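Local coordinates for protein globin (Geobacter sulfurreducens, PDB 2W31) that binds heme through two axial histidines in the globin domain of a membrane-bound globin-coupled sensor, and probably binds oxygen as its family does, at residues A[107-118]-A[132-143]; A[18-28]-A[70-78]. One frame throughout, in Å; residues are numbered along the deposited sequence.

Contact 1 of 2, residues A[107-118]-A[132-143]; sequences MNVVRQFTLSII and REAVEKILDINL. With HEM (protoporphyrin IX containing Fe), chain C.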
loop_
_atom_site.group_PDB
_atom_site.type_symbol
_atom_site.label_atom_id
_atom_site.label_comp_id
_atom_site.label_asym_id
_atom_site.label_seq_id
_atom_site.Cartn_x
_atom_site.Cartn_y
_atom_site.Cartn_z
ATOM N N MET A 107 1.753 3.129 7.271
ATOM C CA MET A 107 2.310 2.138 6.359
ATOM C C MET A 107 2.894 2.798 5.115
ATOM O O MET A 107 3.833 2.282 4.509
ATOM C CB MET A 107 1.244 1.116 5.962
ATOM C CG MET A 107 1.790 -0.101 5.233
ATOM S SD MET A 107 2.984 -1.025 6.219
ATOM C CE MET A 107 1.890 -2.032 7.218
ATOM N N ASN A 108 2.331 3.942 4.740
ATOM C CA ASN A 108 2.926 4.792 3.688
ATOM C C ASN A 108 4.315 5.321 4.121
ATOM O O ASN A 108 5.267 5.333 3.300
ATOM C CB ASN A 108 1.991 5.955 3.308
ATOM C CG ASN A 108 2.522 6.734 2.108
ATOM O OD1 ASN A 108 3.177 7.765 2.282
ATOM N ND2 ASN A 108 2.350 6.184 0.902
ATOM N N VAL A 109 4.426 5.734 5.398
ATOM C CA VAL A 109 5.713 6.201 5.902
ATOM C C VAL A 109 6.792 5.091 5.764
ATOM O O VAL A 109 7.910 5.328 5.303
ATOM C CB VAL A 109 5.610 6.657 7.375
ATOM C CG1 VAL A 109 7.016 7.106 7.902
ATOM C CG2 VAL A 109 4.582 7.771 7.506
ATOM N N VAL A 110 6.454 3.883 6.211
ATOM C CA VAL A 110 7.399 2.759 6.132
ATOM C C VAL A 110 7.740 2.439 4.667
ATOM O O VAL A 110 8.897 2.154 4.306
ATOM C CB VAL A 110 6.811 1.534 6.859
ATOM C CG1 VAL A 110 7.707 0.318 6.758
ATOM C CG2 VAL A 110 6.524 1.882 8.325
ATOM N N ARG A 111 6.719 2.474 3.821
ATOM C CA ARG A 111 6.916 2.124 2.421
ATOM C C ARG A 111 7.900 3.118 1.751
ATOM O O ARG A 111 8.826 2.718 1.061
ATOM C CB ARG A 111 5.549 2.189 1.748
ATOM C CG ARG A 111 5.510 1.652 0.418
ATOM C CD ARG A 111 4.139 2.051 -0.224
ATOM N NE ARG A 111 2.928 1.672 0.521
ATOM C CZ ARG A 111 2.456 0.413 0.589
ATOM N NH1 ARG A 111 3.127 -0.582 0.049
ATOM N NH2 ARG A 111 1.340 0.109 1.236
ATOM N N GLN A 112 7.730 4.426 1.987
ATOM C CA GLN A 112 8.575 5.420 1.302
ATOM C C GLN A 112 9.998 5.256 1.826
ATOM O O GLN A 112 10.960 5.331 1.056
ATOM C CB GLN A 112 8.061 6.837 1.593
ATOM C CG GLN A 112 6.565 7.042 1.252
ATOM C CD GLN A 112 6.283 7.364 -0.214
ATOM O OE1 GLN A 112 7.061 6.993 -1.112
ATOM N NE2 GLN A 112 5.143 8.043 -0.469
ATOM N N PHE A 113 10.131 5.017 3.138
ATOM C CA PHE A 113 11.459 4.911 3.750
ATOM C C PHE A 113 12.207 3.707 3.169
ATOM O O PHE A 113 13.414 3.800 2.806
ATOM C CB PHE A 113 11.292 4.724 5.259
ATOM C CG PHE A 113 12.615 4.621 6.029
ATOM C CD1 PHE A 113 13.258 5.760 6.545
ATOM C CD2 PHE A 113 13.210 3.371 6.223
ATOM C CE1 PHE A 113 14.476 5.649 7.227
ATOM C CE2 PHE A 113 14.431 3.250 6.941
ATOM C CZ PHE A 113 15.057 4.386 7.411
ATOM N N THR A 114 11.519 2.560 3.098
ATOM C CA THR A 114 12.166 1.321 2.651
ATOM C C THR A 114 12.495 1.351 1.170
ATOM O O THR A 114 13.583 0.897 0.760
ATOM C CB THR A 114 11.281 0.133 3.001
ATOM O OG1 THR A 114 10.976 0.201 4.397
ATOM C CG2 THR A 114 12.019 -1.187 2.752
ATOM N N LEU A 115 11.635 1.967 0.358
ATOM C CA LEU A 115 11.953 2.038 -1.058
ATOM C C LEU A 115 13.122 2.988 -1.317
ATOM O O LEU A 115 13.868 2.799 -2.330
ATOM C CB LEU A 115 10.726 2.385 -1.926
ATOM C CG LEU A 115 9.654 1.300 -1.930
ATOM C CD1 LEU A 115 8.716 1.551 -3.154
ATOM C CD2 LEU A 115 10.022 -0.156 -1.826
ATOM N N SER A 116 13.262 3.999 -0.467
ATOM C CA SER A 116 14.441 4.872 -0.596
ATOM C C SER A 116 15.725 4.125 -0.260
ATOM O O SER A 116 16.739 4.318 -0.956
ATOM C CB SER A 116 14.279 6.159 0.195
ATOM O OG SER A 116 13.504 7.027 -0.623
ATOM N N ILE A 117 15.708 3.270 0.768
ATOM C CA ILE A 117 16.891 2.392 1.036
ATOM C C ILE A 117 17.239 1.540 -0.179
ATOM O O ILE A 117 18.431 1.413 -0.565
ATOM C CB ILE A 117 16.611 1.418 2.234
ATOM C CG1 ILE A 117 16.505 2.203 3.535
ATOM C CG2 ILE A 117 17.670 0.291 2.362
ATOM C CD1 ILE A 117 16.107 1.257 4.707
ATOM N N ILE A 118 16.230 0.968 -0.822
ATOM C CA ILE A 118 16.472 0.140 -1.992
ATOM C C ILE A 118 17.050 0.974 -3.128
ATOM O O ILE A 118 18.042 0.558 -3.758
ATOM C CB ILE A 118 15.186 -0.590 -2.425
ATOM C CG1 ILE A 118 14.779 -1.618 -1.355
ATOM C CG2 ILE A 118 15.397 -1.245 -3.802
ATOM C CD1 ILE A 118 13.450 -2.296 -1.657
ATOM N N ARG A 132 12.331 -4.279 -4.636
ATOM C CA ARG A 132 11.151 -3.442 -4.454
ATOM C C ARG A 132 9.889 -4.308 -4.504
ATOM O O ARG A 132 8.962 -4.106 -3.679
ATOM C CB ARG A 132 11.093 -2.331 -5.514
ATOM C CG ARG A 132 10.047 -1.253 -5.213
ATOM C CD ARG A 132 9.933 -0.225 -6.323
ATOM N NE ARG A 132 9.604 -0.833 -7.620
ATOM C CZ ARG A 132 10.396 -0.820 -8.694
ATOM N NH1 ARG A 132 11.574 -0.223 -8.659
ATOM N NH2 ARG A 132 9.998 -1.407 -9.814
ATOM N N GLU A 133 9.812 -5.240 -5.476
ATOM C CA GLU A 133 8.601 -6.057 -5.564
ATOM C C GLU A 133 8.373 -6.902 -4.293
ATOM O O GLU A 133 7.247 -7.009 -3.818
ATOM C CB GLU A 133 8.612 -6.957 -6.812
ATOM C CG GLU A 133 8.399 -6.171 -8.152
ATOM C CD GLU A 133 8.662 -6.997 -9.410
ATOM O OE1 GLU A 133 9.370 -8.021 -9.326
ATOM O OE2 GLU A 133 8.234 -6.565 -10.498
ATOM N N ALA A 134 9.455 -7.464 -3.718
ATOM C CA ALA A 134 9.332 -8.287 -2.508
ATOM C C ALA A 134 8.848 -7.414 -1.326
ATOM O O ALA A 134 7.989 -7.838 -0.536
ATOM C CB ALA A 134 10.698 -8.939 -2.160
ATOM N N VAL A 135 9.443 -6.221 -1.170
ATOM C CA VAL A 135 9.084 -5.323 -0.052
ATOM C C VAL A 135 7.630 -4.855 -0.211
ATOM O O VAL A 135 6.865 -4.840 0.766
ATOM C CB VAL A 135 10.016 -4.101 -0.001
ATOM C CG1 VAL A 135 9.417 -2.963 0.823
ATOM C CG2 VAL A 135 11.382 -4.539 0.529
ATOM N N GLU A 136 7.234 -4.484 -1.433
ATOM C CA GLU A 136 5.820 -4.071 -1.599
ATOM C C GLU A 136 4.840 -5.184 -1.253
ATOM O O GLU A 136 3.784 -4.912 -0.651
ATOM C CB GLU A 136 5.544 -3.531 -2.990
ATOM C CG GLU A 136 6.320 -2.280 -3.355
ATOM C CD GLU A 136 5.736 -1.000 -2.861
ATOM O OE1 GLU A 136 5.307 -0.877 -1.696
ATOM O OE2 GLU A 136 5.779 -0.025 -3.660
ATOM N N LYS A 137 5.158 -6.436 -1.604
ATOM C CA LYS A 137 4.309 -7.551 -1.222
ATOM C C LYS A 137 4.216 -7.722 0.311
ATOM O O LYS A 137 3.138 -7.835 0.858
ATOM C CB LYS A 137 4.788 -8.860 -1.865
ATOM C CG LYS A 137 4.557 -8.944 -3.353
ATOM C CD LYS A 137 5.179 -10.210 -3.871
ATOM C CE LYS A 137 5.577 -10.068 -5.331
ATOM N NZ LYS A 137 6.386 -11.207 -5.863
ATOM N N ILE A 138 5.346 -7.739 1.006
ATOM C CA ILE A 138 5.259 -7.957 2.458
ATOM C C ILE A 138 4.556 -6.800 3.178
ATOM O O ILE A 138 3.765 -7.028 4.103
ATOM C CB ILE A 138 6.628 -8.354 3.077
ATOM C CG1 ILE A 138 6.410 -9.052 4.430
ATOM C CG2 ILE A 138 7.625 -7.174 3.221
ATOM C CD1 ILE A 138 5.661 -10.357 4.315
ATOM N N LEU A 139 4.822 -5.572 2.753
ATOM C CA LEU A 139 4.130 -4.411 3.392
ATOM C C LEU A 139 2.627 -4.518 3.108
ATOM O O LEU A 139 1.799 -4.299 4.010
ATOM C CB LEU A 139 4.664 -3.059 2.884
ATOM C CG LEU A 139 6.125 -2.814 3.240
ATOM C CD1 LEU A 139 6.554 -1.504 2.616
ATOM C CD2 LEU A 139 6.279 -2.772 4.727
ATOM N N ASP A 140 2.261 -4.817 1.851
ATOM C CA ASP A 140 0.817 -4.924 1.500
ATOM C C ASP A 140 0.134 -6.078 2.235
ATOM O O ASP A 140 -1.023 -5.934 2.648
ATOM C CB ASP A 140 0.615 -4.976 -0.026
ATOM C CG ASP A 140 0.777 -3.605 -0.689
ATOM O OD1 ASP A 140 1.007 -2.591 0.026
ATOM O OD2 ASP A 140 0.689 -3.570 -1.938
ATOM N N ILE A 141 0.836 -7.203 2.414
ATOM C CA ILE A 141 0.301 -8.311 3.208
ATOM C C ILE A 141 0.081 -7.877 4.656
ATOM O O ILE A 141 -0.992 -8.133 5.227
ATOM C CB ILE A 141 1.217 -9.562 3.117
ATOM C CG1 ILE A 141 1.128 -10.167 1.708
ATOM C CG2 ILE A 141 0.899 -10.601 4.250
ATOM C CD1 ILE A 141 2.217 -11.199 1.321
ATOM N N ASN A 142 1.060 -7.174 5.240
ATOM C CA ASN A 142 0.906 -6.665 6.612
ATOM C C ASN A 142 -0.318 -5.755 6.754
ATOM O O ASN A 142 -1.134 -5.898 7.665
ATOM C CB ASN A 142 2.191 -5.963 7.070
ATOM C CG ASN A 142 3.225 -6.939 7.637
ATOM O OD1 ASN A 142 3.516 -6.891 8.850
ATOM N ND2 ASN A 142 3.751 -7.821 6.804
ATOM N N LEU A 143 -0.439 -4.799 5.833
ATOM C CA LEU A 143 -1.550 -3.855 5.875
ATOM C C LEU A 143 -2.900 -4.571 5.670
ATOM O O LEU A 143 -3.914 -4.240 6.319
ATOM C CB LEU A 143 -1.333 -2.800 4.762
ATOM C CG LEU A 143 -2.420 -1.721 4.647
ATOM C CD1 LEU A 143 -2.595 -0.922 5.942
ATOM C CD2 LEU A 143 -2.070 -0.782 3.482
HETATM C CHA HEM C . 1.227 -1.520 19.385
HETATM C CHB HEM C . 2.867 -2.286 14.920
HETATM C CHC HEM C . 0.779 1.869 13.556
HETATM C CHD HEM C . 0.356 3.119 18.204
HETATM C C1A HEM C . 1.844 -2.105 18.300
HETATM C C2A HEM C . 2.507 -3.397 18.288
HETATM C C3A HEM C . 2.987 -3.606 17.056
HETATM C C4A HEM C . 2.609 -2.443 16.259
HETATM C CMA HEM C . 3.772 -4.819 16.517
HETATM C CAA HEM C . 2.616 -4.363 19.511
HETATM C CBA HEM C . 1.228 -5.011 19.584
HETATM C CGA HEM C . 1.158 -6.272 20.421
HETATM O O1A HEM C . 1.715 -7.330 20.013
HETATM O O2A HEM C . 0.514 -6.213 21.507
HETATM C C1B HEM C . 2.315 -1.292 14.130
HETATM C C2B HEM C . 2.310 -1.239 12.676
HETATM C C3B HEM C . 1.732 -0.095 12.292
HETATM C C4B HEM C . 1.394 0.645 13.500
HETATM C CMB HEM C . 2.876 -2.386 11.811
HETATM C CAB HEM C . 1.498 0.437 10.880
HETATM C CBB HEM C . 2.427 0.314 9.913
HETATM C C1C HEM C . 0.556 2.607 14.692
HETATM C C2C HEM C . 0.161 3.994 14.749
HETATM C C3C HEM C . 0.082 4.351 16.034
HETATM C C4C HEM C . 0.397 3.186 16.835
HETATM C CMC HEM C . -0.098 4.905 13.551
HETATM C CAC HEM C . -0.315 5.744 16.563
HETATM C CBC HEM C . 0.412 6.446 17.428
HETATM C C1D HEM C . 0.420 1.960 18.932
HETATM C C2D HEM C . 0.043 1.832 20.348
HETATM C C3D HEM C . 0.305 0.389 20.726
HETATM C C4D HEM C . 0.839 -0.219 19.510
HETATM C CMD HEM C . -0.526 2.931 21.237
HETATM C CAD HEM C . 0.110 -0.300 22.104
HETATM C CBD HEM C . -1.342 -0.642 22.379
HETATM C CGD HEM C . -1.468 -0.969 23.854
HETATM O O1D HEM C . -1.176 -0.101 24.720
HETATM O O2D HEM C . -1.874 -2.110 24.165
HETATM N NA HEM C . 1.926 -1.532 17.050
HETATM N NB HEM C . 1.748 -0.134 14.593
HETATM N NC HEM C . 0.703 2.124 15.988
HETATM N ND HEM C . 0.873 0.735 18.502
HETATM FE FE HEM C . 1.327 0.309 16.520
#
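Leu-115 of helix 107-118 lies against the aliphatic part of Arg-132 where the last two long helices of this protoglobin-type globin domain pack as an antiparallel pair, their axes 10.4 Å apart and 163° between directions. CD2 of Leu-115 meets CG of Arg-132 at 3.6 Å, while in one of two conformers NH1 of Arg-132 reaches Gln-119 of the second subunit. Val-135 follows, its CG1 touching CG2 of Thr-114 and its CG2 touching CD1 of Ile-118. Next comes the hole of Glu-136, Leu-139, Asp-140 and Leu-143 that takes Arg-111 as its knob. NH1 of Arg-111 meets OE1 of Glu-136 on its syn side at 2.8 Å, in the guanidinium plane but tilted out of the carboxylate plane. Leu-139 puts CD1 against CA of Arg-111 and CD2 near SD of Met-107. At Asp-140, a bend at chi3 (-55°) brings NH1 and NH2 of Arg-111 together end-on to OD1, NH1 at 2.9 Å from above the carboxylate plane. OD2 of Asp-140 pairs with Arg-111 and Asn-108 of the second subunit, tying this buried network to the dimer. Replacing Arg-111 by leucine would probably leave the buried carboxylates of Glu-136 and Asp-140 without their shared cation. The bent Met-107 chain runs past Leu-143 in the opposite direction and ends at the heme, its CE lying 3.6 Å from vinyl atom CBB.

Contact 2 of 2, residues A[18-28]-A[70-78]; sequences AELLGSLFPLA and FVSLFAGSY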
loop_
_atom_site.group_PDB
_atom_site.type_symbol
_atom_site.label_atom_id
_atom_site.label_comp_id
_atom_site.label_asym_id
_atom_site.label_seq_id
_atom_site.Cartn_x
_atom_site.Cartn_y
_atom_site.Cartn_z
ATOM N N ALA A 18 10.911 -14.323 -0.263
ATOM C CA ALA A 18 11.415 -14.479 1.128
ATOM C C ALA A 18 12.933 -14.376 1.161
ATOM O O ALA A 18 13.490 -13.725 2.053
ATOM C CB ALA A 18 10.945 -15.803 1.758
ATOM N N GLU A 19 13.605 -15.011 0.185
ATOM C CA GLU A 19 15.080 -14.919 0.094
ATOM C C GLU A 19 15.556 -13.479 -0.124
ATOM O O GLU A 19 16.529 -13.019 0.497
ATOM C CB GLU A 19 15.591 -15.864 -0.998
ATOM C CG GLU A 19 15.483 -17.341 -0.579
ATOM C CD GLU A 19 15.501 -18.342 -1.740
ATOM O OE1 GLU A 19 15.984 -17.999 -2.843
ATOM O OE2 GLU A 19 15.005 -19.488 -1.538
ATOM N N LEU A 20 14.816 -12.725 -0.938
ATOM C CA LEU A 20 15.222 -11.352 -1.177
ATOM C C LEU A 20 15.033 -10.495 0.066
ATOM O O LEU A 20 15.898 -9.644 0.389
ATOM C CB LEU A 20 14.460 -10.766 -2.364
ATOM C CG LEU A 20 14.833 -11.343 -3.722
ATOM C CD1 LEU A 20 13.706 -11.066 -4.754
ATOM C CD2 LEU A 20 16.204 -10.772 -4.125
ATOM N N LEU A 21 13.909 -10.701 0.781
ATOM C CA LEU A 21 13.734 -9.976 2.048
ATOM C C LEU A 21 14.874 -10.330 3.029
ATOM O O LEU A 21 15.408 -9.443 3.712
ATOM C CB LEU A 21 12.391 -10.304 2.678
ATOM C CG LEU A 21 11.180 -9.809 1.874
ATOM C CD1 LEU A 21 9.928 -10.319 2.559
ATOM C CD2 LEU A 21 11.168 -8.272 1.799
ATOM N N GLY A 22 15.245 -11.621 3.108
ATOM C CA GLY A 22 16.387 -11.990 3.968
ATOM C C GLY A 22 17.664 -11.263 3.563
ATOM O O GLY A 22 18.461 -10.871 4.448
ATOM N N SER A 23 17.892 -11.112 2.250
ATOM C CA SER A 23 19.083 -10.429 1.745
ATOM C C SER A 23 19.101 -8.955 2.140
ATOM O O SER A 23 20.176 -8.338 2.185
ATOM C CB SER A 23 19.217 -10.597 0.221
ATOM O OG SER A 23 18.398 -9.664 -0.450
ATOM N N LEU A 24 17.924 -8.380 2.407
ATOM C CA LEU A 24 17.830 -6.989 2.884
ATOM C C LEU A 24 17.950 -6.827 4.399
ATOM O O LEU A 24 18.001 -5.696 4.908
ATOM C CB LEU A 24 16.503 -6.354 2.391
ATOM C CG LEU A 24 16.387 -6.184 0.894
ATOM C CD1 LEU A 24 14.901 -5.957 0.553
ATOM C CD2 LEU A 24 17.218 -4.987 0.385
ATOM N N PHE A 25 18.066 -7.940 5.134
ATOM C CA PHE A 25 18.085 -7.853 6.586
ATOM C C PHE A 25 19.219 -6.905 7.106
ATOM O O PHE A 25 18.966 -6.017 7.951
ATOM C CB PHE A 25 18.133 -9.251 7.270
ATOM C CG PHE A 25 17.975 -9.155 8.746
ATOM C CD1 PHE A 25 16.735 -9.386 9.335
ATOM C CD2 PHE A 25 19.068 -8.774 9.559
ATOM C CE1 PHE A 25 16.552 -9.218 10.715
ATOM C CE2 PHE A 25 18.896 -8.622 10.927
ATOM C CZ PHE A 25 17.633 -8.845 11.510
ATOM N N PRO A 26 20.460 -7.074 6.581
ATOM C CA PRO A 26 21.524 -6.174 7.071
ATOM C C PRO A 26 21.227 -4.682 6.885
ATOM O O PRO A 26 21.475 -3.900 7.802
ATOM C CB PRO A 26 22.766 -6.616 6.252
ATOM C CG PRO A 26 22.512 -8.057 5.898
ATOM C CD PRO A 26 20.985 -8.088 5.642
ATOM N N LEU A 27 20.687 -4.291 5.739
ATOM C CA LEU A 27 20.314 -2.896 5.541
ATOM C C LEU A 27 19.201 -2.415 6.439
ATOM O O LEU A 27 19.228 -1.291 6.961
ATOM C CB LEU A 27 19.937 -2.651 4.093
ATOM C CG LEU A 27 21.127 -2.387 3.180
ATOM C CD1 LEU A 27 20.688 -2.384 1.731
ATOM C CD2 LEU A 27 21.869 -1.063 3.567
ATOM N N ALA A 28 18.200 -3.270 6.628
ATOM C CA ALA A 28 17.100 -2.909 7.519
ATOM C C ALA A 28 17.591 -2.739 8.934
ATOM O O ALA A 28 17.232 -1.774 9.617
ATOM C CB ALA A 28 15.979 -3.937 7.442
ATOM N N PHE A 70 9.375 -3.556 12.356
ATOM C CA PHE A 70 10.053 -3.259 11.088
ATOM C C PHE A 70 11.131 -4.315 10.750
ATOM O O PHE A 70 11.197 -4.866 9.644
ATOM C CB PHE A 70 10.621 -1.842 11.124
ATOM C CG PHE A 70 11.491 -1.491 9.945
ATOM C CD1 PHE A 70 10.925 -1.212 8.679
ATOM C CD2 PHE A 70 12.884 -1.424 10.084
ATOM C CE1 PHE A 70 11.732 -0.890 7.595
ATOM C CE2 PHE A 70 13.685 -1.056 9.004
ATOM C CZ PHE A 70 13.115 -0.808 7.746
ATOM N N VAL A 71 11.970 -4.611 11.731
ATOM C CA VAL A 71 12.978 -5.643 11.534
ATOM C C VAL A 71 12.372 -7.011 11.198
ATOM O O VAL A 71 12.888 -7.733 10.333
ATOM C CB VAL A 71 13.870 -5.725 12.779
ATOM C CG1 VAL A 71 14.828 -6.909 12.689
ATOM C CG2 VAL A 71 14.655 -4.417 12.894
ATOM N N SER A 72 11.242 -7.342 11.826
ATOM C CA SER A 72 10.575 -8.616 11.591
ATOM C C SER A 72 10.100 -8.810 10.146
ATOM O O SER A 72 9.898 -9.953 9.721
ATOM C CB SER A 72 9.388 -8.783 12.542
ATOM O OG SER A 72 8.287 -7.990 12.150
ATOM N N LEU A 73 9.897 -7.700 9.401
ATOM C CA LEU A 73 9.510 -7.823 7.989
ATOM C C LEU A 73 10.549 -8.624 7.205
ATOM O O LEU A 73 10.210 -9.264 6.196
ATOM C CB LEU A 73 9.391 -6.455 7.305
ATOM C CG LEU A 73 8.296 -5.541 7.815
ATOM C CD1 LEU A 73 8.515 -4.104 7.280
ATOM C CD2 LEU A 73 6.929 -6.065 7.356
ATOM N N PHE A 74 11.808 -8.563 7.677
ATOM C CA PHE A 74 12.960 -9.142 6.949
ATOM C C PHE A 74 13.489 -10.434 7.614
ATOM O O PHE A 74 14.492 -10.982 7.186
ATOM C CB PHE A 74 14.091 -8.095 6.841
ATOM C CG PHE A 74 13.622 -6.808 6.290
ATOM C CD1 PHE A 74 13.617 -6.608 4.918
ATOM C CD2 PHE A 74 13.138 -5.801 7.124
ATOM C CE1 PHE A 74 13.133 -5.399 4.367
ATOM C CE2 PHE A 74 12.618 -4.611 6.601
ATOM C CZ PHE A 74 12.641 -4.405 5.221
ATOM N N ALA A 75 12.776 -10.919 8.633
ATOM C CA ALA A 75 13.306 -11.993 9.485
ATOM C C ALA A 75 13.057 -13.403 8.965
ATOM O O ALA A 75 13.599 -14.385 9.521
ATOM C CB ALA A 75 12.788 -11.827 10.926
ATOM N N GLY A 76 12.271 -13.542 7.906
ATOM C CA GLY A 76 12.053 -14.880 7.320
ATOM C C GLY A 76 10.856 -15.535 8.057
ATOM O O GLY A 76 10.214 -14.907 8.908
ATOM N N SER A 77 10.582 -16.803 7.800
ATOM C CA SER A 77 9.452 -17.525 8.449
ATOM C C SER A 77 8.072 -16.835 8.350
ATOM O O SER A 77 7.387 -16.579 9.360
ATOM C CB SER A 77 9.775 -17.945 9.897
ATOM O OG SER A 77 10.293 -16.874 10.662
ATOM N N TYR A 78 7.653 -16.583 7.117
ATOM C CA TYR A 78 6.337 -16.000 6.780
ATOM C C TYR A 78 5.331 -17.151 6.718
ATOM O O TYR A 78 5.088 -17.707 5.628
ATOM C CB TYR A 78 6.464 -15.257 5.431
ATOM C CG TYR A 78 7.637 -14.304 5.463
ATOM C CD1 TYR A 78 7.577 -13.138 6.233
ATOM C CD2 TYR A 78 8.819 -14.595 4.798
ATOM C CE1 TYR A 78 8.697 -12.249 6.335
ATOM C CE2 TYR A 78 9.920 -13.727 4.857
ATOM C CZ TYR A 78 9.864 -12.565 5.633
ATOM O OH TYR A 78 10.964 -11.739 5.755
#
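Phe-74 presses its ring against Ala-28 where the link between helix 15-23 and helix 25-30 meets the end of helix 62-72 and the turn beyond it, in the globin domain's all-helical fold. A type I beta turn from Ser-72 to Ala-75 carries the phenylalanine. With its CG anti to the carbonyl carbon (chi1 -52°), the ring reaches in between the two short helices: CB of Ala-28 sits over one face in a CH-pi contact, 3.7 Å from the Phe-74 centroid and 24° off the normal. The carbonyl O of Leu-21 lies at the ring's edge, in plane, 3.6 Å from CD1 of Phe-74, and CB of Leu-24 comes in obliquely. Phe-74 in turn places CE2 over a face of Phe-70, whose own edge faces the carbonyl O of Ala-28.

Phe-25 takes the other course. Its CG is swung opposite the backbone N (chi1 -173°), which lays the ring along the turn, with CD1 3.5 Å from the carbonyl O of Phe-74 and CE1 3.5 Å from CG1 of Val-71.

No hydrogen bond joins the two segments; within 70-78, Tyr-78 folds back to bond OH to the carbonyl O of Leu-73 at 2.6 Å, approaching from above the carbonyl plane. The phenol is thereby held beside helix 15-23, where the ring edge meets CB of Ala-18, and CD1 of Leu-21 rests 3.6 Å from the Tyr-78 hydroxyl oxygen.

Overall arrangement
Contacts 1 and 2 illustrate how a globin fold builds one core from a helix pair and a neighbouring helix-turn contact: their centres lie 12 Å apart and their side chains interlock. CE1 of Phe-70 lies 3.5 Å from OG1 of Thr-114, and CD1 of Leu-73 touches CD2 of Leu-139 at 3.6 Å, while Leu-24 meets Val-135. Segment 70-78 supplies most of these links; helix 62-72, which carries Phe-70, also bears the axial ligand His-66, whose side chain is about 7 Å from that of Phe-70. Contact 1 reaches the heme and the second subunit; contact 2 touches no other protein chain of the assembly, its Leu-73 side chain about 7 Å from the heme.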